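Local atomic coordinates of soluble lytic murein transglycosylase (Escherichia coli, PDB entry 1QSA), a protein that cleaves the glycosidic bonds between N-acetylmuramic acid and N-acetylglucosamine in peptidoglycan, with formation of a 1,6-anhydro bond in the N-acetylmuramic acid residue. Residues E120-A125 and F143-A148. Residues are numbered along the deposited sequence; the frame is centred on the assembly and turned at random.
Sequences EAWQGA and FSVWRA. With SO4 (sulfate ion), chain M.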
# COMPACT_ATOMS: atom_id res chain seq x y z
N GLU A 120 -34.65 -9.24 -2.71
CA GLU A 120 -33.26 -9.64 -2.47
C GLU A 120 -32.31 -8.86 -3.38
O GLU A 120 -31.22 -8.44 -2.97
CB GLU A 120 -33.12 -11.14 -2.70
CG GLU A 120 -31.74 -11.64 -2.36
CD GLU A 120 -31.57 -13.15 -2.49
OE1 GLU A 120 -32.52 -13.88 -2.86
OE2 GLU A 120 -30.44 -13.59 -2.21
N ALA A 121 -32.75 -8.63 -4.62
CA ALA A 121 -31.96 -7.88 -5.59
C ALA A 121 -31.70 -6.46 -5.08
O ALA A 121 -30.58 -5.96 -5.19
CB ALA A 121 -32.67 -7.84 -6.93
N TRP A 122 -32.72 -5.83 -4.50
CA TRP A 122 -32.60 -4.46 -4.00
C TRP A 122 -31.71 -4.37 -2.76
O TRP A 122 -31.00 -3.36 -2.58
CB TRP A 122 -33.98 -3.86 -3.71
CG TRP A 122 -34.96 -3.91 -4.87
CD1 TRP A 122 -36.32 -3.86 -4.78
CD2 TRP A 122 -34.66 -4.02 -6.28
NE1 TRP A 122 -36.89 -3.95 -6.03
CE2 TRP A 122 -35.89 -4.05 -6.97
CE3 TRP A 122 -33.47 -4.12 -7.03
CZ2 TRP A 122 -35.98 -4.16 -8.36
CZ3 TRP A 122 -33.56 -4.23 -8.42
CH2 TRP A 122 -34.81 -4.26 -9.07
N GLN A 123 -31.73 -5.40 -1.92
CA GLN A 123 -30.87 -5.44 -0.73
C GLN A 123 -29.43 -5.46 -1.22
O GLN A 123 -28.59 -4.73 -0.70
CB GLN A 123 -31.15 -6.69 0.11
CG GLN A 123 -32.54 -6.72 0.73
CD GLN A 123 -33.01 -8.13 1.11
OE1 GLN A 123 -32.30 -9.13 0.90
NE2 GLN A 123 -34.23 -8.22 1.64
N GLY A 124 -29.15 -6.28 -2.23
CA GLY A 124 -27.80 -6.37 -2.77
C GLY A 124 -27.38 -5.10 -3.46
O GLY A 124 -26.26 -4.61 -3.28
N ALA A 125 -28.29 -4.57 -4.28
CA ALA A 125 -28.05 -3.33 -5.01
C ALA A 125 -27.68 -2.19 -4.06
O ALA A 125 -26.69 -1.49 -4.29
CB ALA A 125 -29.27 -2.95 -5.84
N PHE A 143 -28.48 -1.01 -10.93
CA PHE A 143 -28.86 0.25 -10.31
C PHE A 143 -30.05 0.85 -11.07
O PHE A 143 -30.90 1.50 -10.47
CB PHE A 143 -27.68 1.24 -10.30
CG PHE A 143 -26.52 0.81 -9.44
CD1 PHE A 143 -26.72 -0.03 -8.34
CD2 PHE A 143 -25.23 1.26 -9.72
CE1 PHE A 143 -25.64 -0.41 -7.52
CE2 PHE A 143 -24.15 0.89 -8.92
CZ PHE A 143 -24.35 0.06 -7.82
N SER A 144 -30.07 0.65 -12.38
CA SER A 144 -31.15 1.16 -13.24
C SER A 144 -32.49 0.51 -12.91
O SER A 144 -33.48 1.22 -12.68
CB SER A 144 -30.80 0.94 -14.71
OG SER A 144 -31.79 1.52 -15.54
N VAL A 145 -32.54 -0.82 -12.86
CA VAL A 145 -33.82 -1.49 -12.54
C VAL A 145 -34.24 -1.25 -11.10
O VAL A 145 -35.44 -1.15 -10.79
CB VAL A 145 -33.82 -3.03 -12.88
CG1 VAL A 145 -33.62 -3.23 -14.39
CG2 VAL A 145 -32.76 -3.79 -12.08
N TRP A 146 -33.25 -1.10 -10.21
CA TRP A 146 -33.51 -0.84 -8.79
C TRP A 146 -34.25 0.49 -8.67
O TRP A 146 -35.29 0.57 -8.01
CB TRP A 146 -32.19 -0.79 -8.02
CG TRP A 146 -32.29 -0.40 -6.57
CD1 TRP A 146 -33.30 -0.71 -5.68
CD2 TRP A 146 -31.33 0.35 -5.82
NE1 TRP A 146 -33.01 -0.19 -4.44
CE2 TRP A 146 -31.81 0.46 -4.50
CE3 TRP A 146 -30.10 0.94 -6.15
CZ2 TRP A 146 -31.10 1.14 -3.50
CZ3 TRP A 146 -29.39 1.61 -5.16
CH2 TRP A 146 -29.90 1.70 -3.85
N ARG A 147 -33.74 1.51 -9.34
CA ARG A 147 -34.38 2.82 -9.31
C ARG A 147 -35.76 2.77 -10.00
O ARG A 147 -36.72 3.35 -9.52
CB ARG A 147 -33.49 3.87 -9.98
CG ARG A 147 -34.10 5.27 -10.00
CD ARG A 147 -33.11 6.29 -10.56
NE ARG A 147 -33.68 7.64 -10.56
CZ ARG A 147 -33.01 8.74 -10.88
NH1 ARG A 147 -31.72 8.67 -11.22
NH2 ARG A 147 -33.62 9.92 -10.86
N ALA A 148 -35.85 2.03 -11.10
CA ALA A 148 -37.11 1.92 -11.84
C ALA A 148 -38.22 1.23 -11.05
O ALA A 148 -39.40 1.46 -11.33
CB ALA A 148 -36.88 1.18 -13.16
S SO4 M . -37.54 10.60 -10.34
O1 SO4 M . -37.68 10.57 -8.87
O2 SO4 M . -37.20 11.97 -10.78
O3 SO4 M . -36.50 9.65 -10.77
O4 SO4 M . -38.83 10.21 -10.96
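Trp122 and Trp146 show how two indoles can bind helices together without stacking: their five-membered rings lie 5.2 Å apart between centroids, planes inclined at 32°, and the two side chains reach out in opposite senses, passing with Trp146 CD1 over the Trp122 ring. Trp129, farther along helix 118-129, meets both Phe143 and Trp146 edge-to-face. The closer meeting of the two tryptophans is of ring with backbone. CA of Trp146 sits over the face of the Trp122 six-membered ring, 3.7 Å from its centroid, a CH-pi contact. A second one comes from Ala125, whose CB rests over the Trp146 five-membered ring at 4.2 Å from the centroid. With its CG anti to the backbone N (chi1 174°), Trp146 holds its indole beside helix 118-129, where one face takes that methyl. These helices, 118-129 and 138-148, belong to the alpha-superhelix of Slt70, and their short segments cross at -119° with axes 10.1 Å apart. Purely apolar packing adds Val145, whose CG2 touches Trp122 CH2 at 3.7 Å. An alanine in place of Trp122 would probably uncover CA of Trp146 and open a gap beside Val145 CG2. Ala125 O lies at the edge of the Phe143 ring, near its plane, 3.6 Å from CE1.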